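Local coordinates for transaminase (Bacillus megaterium, PDB 5G0A), which catalyses the transfer of amino groups with pyridoxal-5'-phosphate as cofactor, and is selective for S-configured amines, at residues E369-K374 and A460-L465; N68-A73 and M349-V354; Y218-I223 and R256-E261; Q28-P33 and V169-E174. All blocks are in the same frame, centred on the assembly; numbering follows the deposited sequence.

Along the chain the segments come in the order 28-33, 68-73, 169-174, 218-223, 256-261, 349-354, 369-374 and 460-465. Contacts 2 and 4 therefore alternate, contact 3 falls wholly within the span of contact 2, and contact 1 comes last. Contacts 1 and 2 both use helix 353-374, yet their centres are 32 Å apart. The centre of contact 3 is 40 Å or more from the others. Contact 3 packs on the seven-stranded sheet, against strand 231-236. Contact 1 joins helix 353-374 to the C-terminal helix 451-468 and touches no other chain. Residues of contacts 2 and 4 touch the second subunit and residues of contact 3 the third, so three sites border subunit interfaces.

Contact 1: E369-K374 and A460-L465; sequences ELLQEK and ALDYAL
The carboxylate of Asp462 is the flat group of this contact. Over one of its faces lies a methyl of Leu371, with CD2 3.8 Å from Asp462 CG. The ammonium group of Lys374 meets Asp462 OD2 on its syn side, 15° out of the carboxylate plane, and NZ gives OD2 a hydrogen bond of 3.2 Å. This is also a salt bridge. Lys374 crosses Asp462 at about a right angle, and a bend at chi3 (71°) turns its end toward the acid. The other oxygen, OD1, is hydrogen-bonded to His375 NE2. An alanine in place of Asp462 would probably leave Lys374 without its salt-bridge partner and His375 NE2 without its acceptor, and uncover Leu371 CD2. Next to the salt bridge the contact is apolar, with Leu371 CD1 3.8 Å from Leu461 CD2. Segments 369-374 and 460-465 run nearly parallel (17°), their axes 11.1 Å apart at closest approach. Ile378 of strand 378-384 packs against Leu371 and Leu465, and Ile422 of helix 418-427 touches Leu461 and Leu465.

Contact 2: N68-A73 and M349-V354; sequences NQKVNA and MEENFV. Unlike the reference sequence in segment 68-73: Gln69 (reference Pro).
Lys70, Glu350 and Glu351 form a salt-bridge network at the surface. It joins the first turn of helix 69-78 to the last residue of helix 335-350 and the one after it. The extended Lys70 chain and the two acids come from opposite directions, and its single NZ serves both. NZ is 2.8 Å from Glu350 OE2, which it reaches on the anti side, 31° out of the carboxylate plane. It is 2.6 Å from Glu351 OE2, which it meets nearly along the C-O axis. Glu351 OE2 also accepts from a water at 2.7 Å, and that water accepts from Asn68 ND2. Asn68 is the N-cap residue of helix 69-78; its OD1 accepts the N-H of Val71 at 2.8 Å, in the carbonyl plane. This bond probably helps hold the amide so that ND2 faces the water. A leucine in place of Glu351 would probably leave the bridging water without its acceptor and Lys70 with Glu350 alone. Asn352 closes helix 335-350 with a Schellman motif, and helix 353-374 follows at once. Val347 of helix 335-350 packs against Asn68, Lys70 and Phe353. Asn72 bonds to backbone oxygens of Leu79 and Tyr82 of the second subunit.

Contact 3: Y218-I223 and R256-E261; sequences YTRRMI and RKMTKE
Met258 carries the apolar contact, with Thr219, Arg220 and Ile223 around it. Its methyl CE meets Ile223 CD1 tip to tip at 3.8 Å. The same CE lies 3.9 Å from Thr219 CG2, where the two side chains cross at about a right angle. The bend at chi3 (79°) turns CE between these two residues. The sulfur SD rests on the backbone side of Arg220, 3.8 Å from its CB. The polar interactions stay within each helix or lead outward. Arg256 NH2 donates to Thr259 OG1 at 2.9 Å and also forms a salt bridge with Asp292; a weak one joins Lys257 to Glu261. The guanidinium of Arg220 is paired with Glu212 and Glu224. Val234 of strand 231-236 touches both Ile223 and Met258. Segments 218-223 and 256-261 run nearly parallel, 20° apart, on one face of the large sheet, as expected of the beta-alpha-beta crossovers of the PLP-dependent aminotransferase fold. With only carbon and sulfur van der Waals contacts between the side chains, the pairing rests on shape and burial rather than on charge.

Contact 4: Q28-P33 and V169-E174; sequences QNEYQP and VGENSE
Asn29 and Glu30 are the residues of 28-33 that touch Glu171. They sit on a turn that begins at Gln28, whose O accepts from Tyr31 N at 3.3 Å. Asn29 makes a light contact, with its CB 4.3 Å from Glu171 OE2. Glu30 comes next and carries more of the contact. Its CB is 4.0 Å from Glu171 OE2, and the two extended side chains approach from opposite directions. The carboxylates are turned 75° apart, and Glu30 OE1 is 4.4 Å from Glu171 OE2. Thr27 hydrogen-bonds both acids, through N to Glu30 OE2 and through OG1 to Glu171 OE2. The charge of Glu30 is probably offset by Arg324 of the second subunit, whose NE forms a salt bridge with Glu30 OE2 and whose NH2 bonds to Asn172 OD1. These are two loops at the subunit interface, where Val169 pairs antiparallel with a strand of the second subunit and extends the sheet into it. Beyond Glu30 the chain turns away from Glu171, and Tyr31 OH bonds to Asp17 of helix 10-20.

Contact 1: E369-K374 and A460-L465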
loop_
_atom_site.group_PDB
_atom_site.type_symbol
_atom_site.label_atom_id
_atom_site.label_comp_id
_atom_site.label_asym_id
_atom_site.label_seq_id
_atom_site.Cartn_x
_atom_site.Cartn_y
_atom_site.Cartn_z
ATOM N N GLU B 369 -9.850 24.978 -39.777
ATOM C CA GLU B 369 -10.994 24.700 -40.665
ATOM C C GLU B 369 -10.527 24.536 -42.115
ATOM O O GLU B 369 -10.875 23.559 -42.780
ATOM C CB GLU B 369 -12.044 25.804 -40.584
ATOM C CG GLU B 369 -12.974 25.718 -39.386
ATOM C CD GLU B 369 -13.966 26.868 -39.344
ATOM O OE1 GLU B 369 -13.975 27.680 -40.293
ATOM O OE2 GLU B 369 -14.738 26.963 -38.364
ATOM N N LEU B 370 -9.712 25.477 -42.585
ATOM C CA LEU B 370 -9.196 25.439 -43.958
ATOM C C LEU B 370 -8.294 24.233 -44.223
ATOM O O LEU B 370 -8.391 23.608 -45.282
ATOM C CB LEU B 370 -8.484 26.749 -44.316
ATOM C CG LEU B 370 -9.336 28.017 -44.433
ATOM C CD1 LEU B 370 -8.461 29.261 -44.339
ATOM C CD2 LEU B 370 -10.164 28.026 -45.717
ATOM N N LEU B 371 -7.431 23.899 -43.260
ATOM C CA LEU B 371 -6.608 22.693 -43.350
ATOM C C LEU B 371 -7.432 21.410 -43.383
ATOM O O LEU B 371 -7.104 20.480 -44.122
ATOM C CB LEU B 371 -5.579 22.628 -42.205
ATOM C CG LEU B 371 -4.343 23.516 -42.376
ATOM C CD1 LEU B 371 -3.432 23.446 -41.152
ATOM C CD2 LEU B 371 -3.579 23.125 -43.632
ATOM N N GLN B 372 -8.495 21.357 -42.587
ATOM C CA GLN B 372 -9.349 20.165 -42.557
ATOM C C GLN B 372 -10.087 19.947 -43.886
ATOM O O GLN B 372 -10.267 18.811 -44.322
ATOM C CB GLN B 372 -10.347 20.225 -41.398
ATOM C CG GLN B 372 -11.154 18.936 -41.253
ATOM C CD GLN B 372 -12.057 18.905 -40.041
ATOM O OE1 GLN B 372 -12.273 19.919 -39.374
ATOM N NE2 GLN B 372 -12.592 17.729 -39.745
ATOM N N GLU B 373 -10.496 21.038 -44.521
ATOM C CA GLU B 373 -11.201 20.967 -45.808
ATOM C C GLU B 373 -10.265 20.498 -46.925
ATOM O O GLU B 373 -10.716 19.968 -47.939
ATOM C CB GLU B 373 -11.837 22.322 -46.141
ATOM C CG GLU B 373 -13.101 22.611 -45.334
ATOM C CD GLU B 373 -13.384 24.094 -45.127
ATOM O OE1 GLU B 373 -12.537 24.938 -45.482
ATOM O OE2 GLU B 373 -14.468 24.420 -44.595
ATOM N N LYS B 374 -8.961 20.674 -46.708
ATOM C CA LYS B 374 -7.934 20.315 -47.685
ATOM C C LYS B 374 -7.207 19.004 -47.339
ATOM O O LYS B 374 -6.585 18.388 -48.216
ATOM C CB LYS B 374 -6.956 21.494 -47.864
ATOM C CG LYS B 374 -5.525 21.136 -48.249
ATOM C CD LYS B 374 -4.842 22.243 -49.044
ATOM C CE LYS B 374 -4.524 23.467 -48.201
ATOM N NZ LYS B 374 -3.842 24.524 -49.000
ATOM N N ALA B 460 3.609 25.080 -42.417
ATOM C CA ALA B 460 4.485 23.934 -42.199
ATOM C C ALA B 460 3.681 22.669 -41.964
ATOM O O ALA B 460 4.088 21.596 -42.389
ATOM C CB ALA B 460 5.435 24.188 -41.031
ATOM N N LEU B 461 2.545 22.813 -41.282
ATOM C CA LEU B 461 1.625 21.712 -41.040
ATOM C C LEU B 461 0.995 21.250 -42.367
ATOM O O LEU B 461 0.858 20.053 -42.603
ATOM C CB LEU B 461 0.540 22.141 -40.043
ATOM C CG LEU B 461 -0.536 21.125 -39.649
ATOM C CD1 LEU B 461 0.093 19.796 -39.258
ATOM C CD2 LEU B 461 -1.401 21.681 -38.525
ATOM N N ASP B 462 0.629 22.215 -43.211
ATOM C CA ASP B 462 0.058 21.961 -44.545
ATOM C C ASP B 462 1.026 21.043 -45.305
ATOM O O ASP B 462 0.663 19.935 -45.701
ATOM C CB ASP B 462 -0.143 23.303 -45.267
ATOM C CG ASP B 462 -1.113 23.230 -46.467
ATOM O OD1 ASP B 462 -1.706 22.166 -46.753
ATOM O OD2 ASP B 462 -1.283 24.282 -47.113
ATOM N N TYR B 463 2.268 21.500 -45.450
ATOM C CA TYR B 463 3.373 20.705 -45.997
ATOM C C TYR B 463 3.511 19.313 -45.365
ATOM O O TYR B 463 3.731 18.324 -46.072
ATOM C CB TYR B 463 4.689 21.487 -45.852
ATOM C CG TYR B 463 5.918 20.734 -46.299
ATOM C CD1 TYR B 463 6.233 20.627 -47.656
ATOM C CD2 TYR B 463 6.774 20.133 -45.373
ATOM C CE1 TYR B 463 7.356 19.932 -48.073
ATOM C CE2 TYR B 463 7.900 19.442 -45.784
ATOM C CZ TYR B 463 8.187 19.349 -47.134
ATOM O OH TYR B 463 9.294 18.659 -47.558
ATOM N N ALA B 464 3.396 19.243 -44.038
ATOM C CA ALA B 464 3.545 17.989 -43.296
ATOM C C ALA B 464 2.436 16.982 -43.616
ATOM O O ALA B 464 2.701 15.792 -43.829
ATOM C CB ALA B 464 3.588 18.265 -41.792
ATOM N N LEU B 465 1.198 17.469 -43.629
ATOM C CA LEU B 465 0.030 16.628 -43.873
ATOM C C LEU B 465 -0.046 16.151 -45.328
ATOM O O LEU B 465 -0.548 15.060 -45.595
ATOM C CB LEU B 465 -1.253 17.356 -43.459
ATOM C CG LEU B 465 -1.436 17.608 -41.953
ATOM C CD1 LEU B 465 -2.658 18.467 -41.695
ATOM C CD2 LEU B 465 -1.520 16.314 -41.149
#

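Contact 2: N68-A73 and M349-V354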
loop_
_atom_site.group_PDB
_atom_site.type_symbol
_atom_site.label_atom_id
_atom_site.label_comp_id
_atom_site.label_asym_id
_atom_site.label_seq_id
_atom_site.Cartn_x
_atom_site.Cartn_y
_atom_site.Cartn_z
ATOM N N ASN B 68 10.700 37.808 -22.087
ATOM C CA ASN B 68 9.994 39.069 -22.003
ATOM C C ASN B 68 10.844 40.067 -21.225
ATOM O O ASN B 68 11.263 39.813 -20.093
ATOM C CB ASN B 68 8.640 38.869 -21.325
ATOM C CG ASN B 68 7.916 40.178 -21.092
ATOM O OD1 ASN B 68 8.164 40.862 -20.103
ATOM N ND2 ASN B 68 6.988 40.512 -21.975
ATOM N N GLN B 69 11.091 41.221 -21.847
ATOM C CA GLN B 69 11.974 42.222 -21.259
ATOM C C GLN B 69 11.479 42.787 -19.946
ATOM O O GLN B 69 12.287 43.035 -19.046
ATOM C CB GLN B 69 12.245 43.340 -22.275
ATOM C CG GLN B 69 12.958 42.786 -23.499
ATOM C CD GLN B 69 14.228 42.032 -23.133
ATOM O OE1 GLN B 69 14.335 40.819 -23.348
ATOM N NE2 GLN B 69 15.184 42.743 -22.529
ATOM N N LYS B 70 10.166 42.984 -19.816
ATOM C CA LYS B 70 9.632 43.534 -18.586
ATOM C C LYS B 70 9.787 42.548 -17.405
ATOM O O LYS B 70 10.104 42.955 -16.278
ATOM C CB LYS B 70 8.166 43.946 -18.764
ATOM C CG LYS B 70 7.940 45.095 -19.736
ATOM C CD LYS B 70 6.459 45.435 -19.814
ATOM C CE LYS B 70 6.203 46.726 -20.580
ATOM N NZ LYS B 70 4.818 46.693 -21.137
ATOM N N VAL B 71 9.517 41.268 -17.667
ATOM C CA VAL B 71 9.703 40.244 -16.634
ATOM C C VAL B 71 11.160 40.131 -16.240
ATOM O O VAL B 71 11.494 40.150 -15.063
ATOM C CB VAL B 71 9.148 38.868 -17.059
ATOM C CG1 VAL B 71 9.540 37.790 -16.051
ATOM C CG2 VAL B 71 7.629 38.959 -17.150
ATOM N N ASN B 72 12.031 40.060 -17.230
ATOM C CA ASN B 72 13.444 39.922 -16.918
ATOM C C ASN B 72 14.014 41.137 -16.178
ATOM O O ASN B 72 14.818 40.976 -15.251
ATOM C CB ASN B 72 14.229 39.525 -18.173
ATOM C CG ASN B 72 14.024 38.060 -18.541
ATOM O OD1 ASN B 72 13.100 37.402 -18.036
ATOM N ND2 ASN B 72 14.900 37.530 -19.389
ATOM N N ALA B 73 13.578 42.343 -16.563
ATOM C CA ALA B 73 13.946 43.548 -15.797
ATOM C C ALA B 73 13.460 43.459 -14.348
ATOM O O ALA B 73 14.187 43.841 -13.412
ATOM C CB ALA B 73 13.424 44.815 -16.465
ATOM N N MET B 349 -1.875 41.016 -17.388
ATOM C CA MET B 349 -3.045 41.858 -17.143
ATOM C C MET B 349 -2.998 43.171 -17.939
ATOM O O MET B 349 -3.979 43.551 -18.599
ATOM C CB MET B 349 -3.198 42.165 -15.647
ATOM C CG MET B 349 -3.639 40.974 -14.796
ATOM S SD MET B 349 -3.911 41.416 -13.066
ATOM C CE MET B 349 -2.249 41.893 -12.596
ATOM N N GLU B 350 -1.858 43.853 -17.870
ATOM C CA GLU B 350 -1.719 45.195 -18.456
ATOM C C GLU B 350 -1.813 45.177 -19.984
ATOM O O GLU B 350 -2.320 46.137 -20.591
ATOM C CB GLU B 350 -0.411 45.853 -17.997
ATOM C CG GLU B 350 0.740 45.731 -18.983
ATOM C CD GLU B 350 2.110 45.972 -18.376
ATOM O OE1 GLU B 350 2.198 46.355 -17.191
ATOM O OE2 GLU B 350 3.108 45.762 -19.103
ATOM N N GLU B 351 -1.323 44.099 -20.606
ATOM C CA GLU B 351 -1.283 44.001 -22.063
ATOM C C GLU B 351 -2.392 43.127 -22.614
ATOM O O GLU B 351 -2.444 42.861 -23.818
ATOM C CB GLU B 351 0.088 43.526 -22.560
ATOM C CG GLU B 351 1.221 44.458 -22.130
ATOM C CD GLU B 351 2.566 44.149 -22.768
ATOM O OE1 GLU B 351 2.634 43.332 -23.706
ATOM O OE2 GLU B 351 3.573 44.740 -22.316
ATOM N N ASN B 352 -3.277 42.680 -21.717
ATOM C CA ASN B 352 -4.470 41.938 -22.108
ATOM C C ASN B 352 -4.124 40.655 -22.890
ATOM O O ASN B 352 -4.697 40.359 -23.936
ATOM C CB ASN B 352 -5.431 42.875 -22.889
ATOM C CG ASN B 352 -5.644 44.219 -22.182
ATOM O OD1 ASN B 352 -6.140 44.280 -21.052
ATOM N ND2 ASN B 352 -5.257 45.296 -22.844
ATOM N N PHE B 353 -3.160 39.880 -22.382
ATOM C CA PHE B 353 -2.778 38.637 -23.052
ATOM C C PHE B 353 -3.921 37.615 -23.125
ATOM O O PHE B 353 -3.975 36.811 -24.052
ATOM C CB PHE B 353 -1.606 37.968 -22.322
ATOM C CG PHE B 353 -0.252 38.482 -22.721
ATOM C CD1 PHE B 353 0.071 39.827 -22.581
ATOM C CD2 PHE B 353 0.716 37.608 -23.201
ATOM C CE1 PHE B 353 1.332 40.298 -22.945
ATOM C CE2 PHE B 353 1.969 38.072 -23.574
ATOM C CZ PHE B 353 2.274 39.424 -23.441
ATOM N N VAL B 354 -4.790 37.617 -22.119
ATOM C CA VAL B 354 -5.888 36.648 -22.104
ATOM C C VAL B 354 -6.818 36.920 -23.286
ATOM O O VAL B 354 -7.164 36.013 -24.057
ATOM C CB VAL B 354 -6.632 36.631 -20.746
ATOM C CG1 VAL B 354 -7.900 35.794 -20.832
ATOM C CG2 VAL B 354 -5.710 36.133 -19.628
HETATM O O HOH W 1 5.659 43.042 -22.576
#

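Contact 3: Y218-I223 and R256-E261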
loop_
_atom_site.group_PDB
_atom_site.type_symbol
_atom_site.label_atom_id
_atom_site.label_comp_id
_atom_site.label_asym_id
_atom_site.label_seq_id
_atom_site.Cartn_x
_atom_site.Cartn_y
_atom_site.Cartn_z
ATOM N N TYR B 218 -20.455 6.219 -14.014
ATOM C CA TYR B 218 -19.609 5.181 -13.491
ATOM C C TYR B 218 -18.630 5.725 -12.448
ATOM O O TYR B 218 -18.303 5.031 -11.486
ATOM C CB TYR B 218 -18.892 4.401 -14.599
ATOM C CG TYR B 218 -18.128 3.236 -14.036
ATOM C CD1 TYR B 218 -18.785 2.243 -13.285
ATOM C CD2 TYR B 218 -16.751 3.127 -14.202
ATOM C CE1 TYR B 218 -18.095 1.180 -12.745
ATOM C CE2 TYR B 218 -16.052 2.058 -13.661
ATOM C CZ TYR B 218 -16.728 1.088 -12.936
ATOM O OH TYR B 218 -16.050 0.023 -12.390
ATOM N N THR B 219 -18.191 6.975 -12.627
ATOM C CA THR B 219 -17.375 7.632 -11.591
ATOM C C THR B 219 -18.141 7.669 -10.261
ATOM O O THR B 219 -17.612 7.337 -9.201
ATOM C CB THR B 219 -16.969 9.073 -12.007
ATOM O OG1 THR B 219 -16.313 9.043 -13.279
ATOM C CG2 THR B 219 -16.028 9.712 -10.978
ATOM N N ARG B 220 -19.408 8.055 -10.322
ATOM C CA ARG B 220 -20.230 8.137 -9.112
ATOM C C ARG B 220 -20.389 6.745 -8.485
ATOM O O ARG B 220 -20.287 6.604 -7.278
ATOM C CB ARG B 220 -21.603 8.710 -9.460
ATOM C CG ARG B 220 -22.563 8.789 -8.279
ATOM C CD ARG B 220 -23.959 9.238 -8.702
ATOM N NE ARG B 220 -24.450 8.578 -9.914
ATOM C CZ ARG B 220 -25.077 7.400 -9.957
ATOM N NH1 ARG B 220 -25.297 6.693 -8.853
ATOM N NH2 ARG B 220 -25.476 6.917 -11.128
ATOM N N ARG B 221 -20.636 5.739 -9.322
ATOM C CA ARG B 221 -20.767 4.344 -8.862
ATOM C C ARG B 221 -19.525 3.867 -8.119
ATOM O O ARG B 221 -19.628 3.183 -7.100
ATOM C CB ARG B 221 -21.063 3.411 -10.046
ATOM C CG ARG B 221 -22.484 3.468 -10.574
ATOM C CD ARG B 221 -23.345 2.367 -9.954
ATOM N NE ARG B 221 -22.990 1.031 -10.437
ATOM C CZ ARG B 221 -23.760 0.243 -11.197
ATOM N NH1 ARG B 221 -24.966 0.631 -11.603
ATOM N NH2 ARG B 221 -23.316 -0.956 -11.547
ATOM N N MET B 222 -18.346 4.221 -8.648
ATOM C CA MET B 222 -17.091 3.845 -8.019
ATOM C C MET B 222 -16.964 4.504 -6.658
ATOM O O MET B 222 -16.560 3.877 -5.694
ATOM C CB MET B 222 -15.895 4.253 -8.895
ATOM C CG MET B 222 -15.690 3.406 -10.140
ATOM S SD MET B 222 -14.433 4.188 -11.190
ATOM C CE MET B 222 -13.174 4.410 -9.965
ATOM N N ILE B 223 -17.320 5.792 -6.571
ATOM C CA ILE B 223 -17.277 6.474 -5.284
ATOM C C ILE B 223 -18.261 5.872 -4.276
ATOM O O ILE B 223 -17.947 5.761 -3.099
ATOM C CB ILE B 223 -17.497 8.001 -5.439
ATOM C CG1 ILE B 223 -16.340 8.564 -6.284
ATOM C CG2 ILE B 223 -17.593 8.700 -4.084
ATOM C CD1 ILE B 223 -16.605 9.971 -6.806
ATOM N N ARG B 256 -18.801 18.762 -11.180
ATOM C CA ARG B 256 -18.979 19.712 -10.097
ATOM C C ARG B 256 -20.236 19.359 -9.288
ATOM O O ARG B 256 -20.213 19.332 -8.061
ATOM C CB ARG B 256 -19.040 21.153 -10.635
ATOM C CG ARG B 256 -19.489 22.181 -9.608
ATOM C CD ARG B 256 -18.439 22.528 -8.554
ATOM N NE ARG B 256 -18.217 21.453 -7.573
ATOM C CZ ARG B 256 -17.365 21.527 -6.548
ATOM N NH1 ARG B 256 -16.646 22.619 -6.322
ATOM N NH2 ARG B 256 -17.244 20.489 -5.723
ATOM N N LYS B 257 -21.323 19.100 -10.013
ATOM C CA LYS B 257 -22.593 18.694 -9.415
ATOM C C LYS B 257 -22.470 17.375 -8.641
ATOM O O LYS B 257 -22.895 17.299 -7.496
ATOM C CB LYS B 257 -23.668 18.598 -10.510
ATOM C CG LYS B 257 -25.047 18.192 -10.007
ATOM C CD LYS B 257 -26.113 18.569 -11.039
ATOM C CE LYS B 257 -27.472 17.955 -10.710
ATOM N NZ LYS B 257 -27.516 16.484 -10.964
ATOM N N MET B 258 -21.860 16.367 -9.255
ATOM C CA MET B 258 -21.692 15.045 -8.624
ATOM C C MET B 258 -20.851 15.122 -7.340
ATOM O O MET B 258 -21.220 14.550 -6.308
ATOM C CB MET B 258 -21.089 14.029 -9.622
ATOM C CG MET B 258 -20.748 12.652 -9.018
ATOM S SD MET B 258 -19.373 11.803 -9.848
ATOM C CE MET B 258 -17.930 12.637 -9.160
ATOM N N THR B 259 -19.735 15.855 -7.383
ATOM C CA THR B 259 -18.934 16.035 -6.173
ATOM C C THR B 259 -19.683 16.756 -5.030
ATOM O O THR B 259 -19.632 16.337 -3.879
ATOM C CB THR B 259 -17.567 16.715 -6.475
ATOM O OG1 THR B 259 -17.768 17.974 -7.145
ATOM C CG2 THR B 259 -16.700 15.808 -7.342
ATOM N N LYS B 260 -20.395 17.832 -5.354
ATOM C CA LYS B 260 -21.206 18.535 -4.355
ATOM C C LYS B 260 -22.246 17.581 -3.741
ATOM O O LYS B 260 -22.432 17.578 -2.525
ATOM C CB LYS B 260 -21.954 19.710 -4.992
ATOM C CG LYS B 260 -21.112 20.948 -5.331
ATOM C CD LYS B 260 -20.631 21.695 -4.096
ATOM C CE LYS B 260 -20.029 23.044 -4.498
ATOM N NZ LYS B 260 -19.499 23.765 -3.309
ATOM N N GLU B 261 -22.906 16.794 -4.590
ATOM C CA GLU B 261 -23.950 15.856 -4.113
ATOM C C GLU B 261 -23.382 14.745 -3.224
ATOM O O GLU B 261 -24.006 14.333 -2.249
ATOM C CB GLU B 261 -24.702 15.246 -5.298
ATOM C CG GLU B 261 -25.578 16.251 -6.026
ATOM C CD GLU B 261 -26.238 15.694 -7.269
ATOM O OE1 GLU B 261 -25.886 14.578 -7.715
ATOM O OE2 GLU B 261 -27.108 16.396 -7.821
#

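Contact 4: Q28-P33 and V169-E174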
loop_
_atom_site.group_PDB
_atom_site.type_symbol
_atom_site.label_atom_id
_atom_site.label_comp_id
_atom_site.label_asym_id
_atom_site.label_seq_id
_atom_site.Cartn_x
_atom_site.Cartn_y
_atom_site.Cartn_z
ATOM N N GLN B 28 20.937 6.692 -24.890
ATOM C CA GLN B 28 22.199 7.400 -25.096
ATOM C C GLN B 28 22.644 7.226 -26.557
ATOM O O GLN B 28 23.083 8.188 -27.198
ATOM C CB GLN B 28 23.248 6.850 -24.133
ATOM C CG GLN B 28 24.654 7.461 -24.198
ATOM C CD GLN B 28 24.740 8.902 -23.709
ATOM O OE1 GLN B 28 23.768 9.489 -23.235
ATOM N NE2 GLN B 28 25.933 9.480 -23.824
ATOM N N ASN B 29 22.491 6.011 -27.074
ATOM C CA ASN B 29 22.953 5.699 -28.447
ATOM C C ASN B 29 22.199 6.395 -29.570
ATOM O O ASN B 29 22.774 6.698 -30.630
ATOM C CB ASN B 29 22.961 4.175 -28.670
ATOM C CG ASN B 29 24.117 3.493 -27.961
ATOM O OD1 ASN B 29 25.068 4.139 -27.533
ATOM N ND2 ASN B 29 24.040 2.188 -27.838
ATOM N N GLU B 30 20.919 6.666 -29.351
ATOM C CA GLU B 30 20.126 7.348 -30.362
ATOM C C GLU B 30 20.114 8.868 -30.165
ATOM O O GLU B 30 19.671 9.614 -31.037
ATOM C CB GLU B 30 18.705 6.776 -30.400
ATOM C CG GLU B 30 17.800 7.239 -29.255
ATOM C CD GLU B 30 16.489 6.485 -29.195
ATOM O OE1 GLU B 30 15.957 6.086 -30.257
ATOM O OE2 GLU B 30 15.988 6.268 -28.075
ATOM N N TYR B 31 20.598 9.318 -29.009
ATOM C CA TYR B 31 20.538 10.722 -28.643
ATOM C C TYR B 31 21.474 11.622 -29.437
ATOM O O TYR B 31 22.659 11.336 -29.554
ATOM C CB TYR B 31 20.904 10.877 -27.170
ATOM C CG TYR B 31 20.921 12.305 -26.648
ATOM C CD1 TYR B 31 19.744 13.049 -26.562
ATOM C CD2 TYR B 31 22.102 12.876 -26.174
ATOM C CE1 TYR B 31 19.742 14.331 -26.041
ATOM C CE2 TYR B 31 22.110 14.165 -25.655
ATOM C CZ TYR B 31 20.919 14.882 -25.587
ATOM O OH TYR B 31 20.918 16.161 -25.063
ATOM N N GLN B 32 20.926 12.734 -29.921
ATOM C CA GLN B 32 21.729 13.827 -30.462
ATOM C C GLN B 32 21.312 15.111 -29.747
ATOM O O GLN B 32 20.139 15.470 -29.789
ATOM C CB GLN B 32 21.498 13.974 -31.965
ATOM C CG GLN B 32 21.891 12.751 -32.786
ATOM C CD GLN B 32 21.301 12.759 -34.186
ATOM O OE1 GLN B 32 22.021 12.612 -35.170
ATOM N NE2 GLN B 32 19.986 12.925 -34.281
ATOM N N PRO B 33 22.262 15.784 -29.081
ATOM C CA PRO B 33 21.907 17.025 -28.359
ATOM C C PRO B 33 21.479 18.135 -29.310
ATOM O O PRO B 33 21.960 18.206 -30.451
ATOM C CB PRO B 33 23.182 17.402 -27.588
ATOM C CG PRO B 33 24.281 16.542 -28.139
ATOM C CD PRO B 33 23.699 15.457 -28.998
ATOM N N VAL B 169 11.334 2.117 -20.979
ATOM C CA VAL B 169 10.876 1.319 -22.114
ATOM C C VAL B 169 12.076 1.030 -23.006
ATOM O O VAL B 169 13.170 1.579 -22.792
ATOM C CB VAL B 169 9.695 1.964 -22.877
ATOM C CG1 VAL B 169 8.424 1.954 -22.024
ATOM C CG2 VAL B 169 10.029 3.382 -23.322
ATOM N N GLY B 170 11.874 0.154 -23.985
ATOM C CA GLY B 170 12.954 -0.262 -24.862
ATOM C C GLY B 170 13.133 0.672 -26.039
ATOM O O GLY B 170 12.320 1.570 -26.278
ATOM N N GLU B 171 14.207 0.434 -26.781
ATOM C CA GLU B 171 14.551 1.219 -27.952
ATOM C C GLU B 171 13.943 0.523 -29.166
ATOM O O GLU B 171 14.503 -0.452 -29.653
ATOM C CB GLU B 171 16.073 1.269 -28.061
ATOM C CG GLU B 171 16.654 2.135 -29.159
ATOM C CD GLU B 171 18.165 2.013 -29.207
ATOM O OE1 GLU B 171 18.662 0.891 -29.453
ATOM O OE2 GLU B 171 18.855 3.024 -28.970
ATOM N N ASN B 172 12.786 1.007 -29.621
ATOM C CA ASN B 172 12.092 0.455 -30.802
ATOM C C ASN B 172 11.666 -1.001 -30.617
ATOM O O ASN B 172 11.701 -1.809 -31.547
ATOM C CB ASN B 172 12.941 0.637 -32.070
ATOM C CG ASN B 172 13.413 2.069 -32.249
ATOM O OD1 ASN B 172 12.631 3.013 -32.110
ATOM N ND2 ASN B 172 14.700 2.238 -32.554
ATOM N N SER B 173 11.283 -1.321 -29.388
ATOM C CA SER B 173 10.750 -2.625 -29.036
ATOM C C SER B 173 9.765 -2.422 -27.894
ATOM O O SER B 173 10.078 -1.743 -26.919
ATOM C CB SER B 173 11.879 -3.568 -28.614
ATOM O OG SER B 173 11.376 -4.687 -27.902
ATOM N N GLU B 174 8.570 -2.985 -28.031
ATOM C CA GLU B 174 7.568 -2.917 -26.968
ATOM C C GLU B 174 7.426 -4.275 -26.286
ATOM O O GLU B 174 6.333 -4.847 -26.219
ATOM C CB GLU B 174 6.228 -2.400 -27.503
ATOM C CG GLU B 174 6.220 -0.905 -27.800
ATOM C CD GLU B 174 4.820 -0.331 -27.902
ATOM O OE1 GLU B 174 4.101 -0.684 -28.861
ATOM O OE2 GLU B 174 4.438 0.483 -27.031
#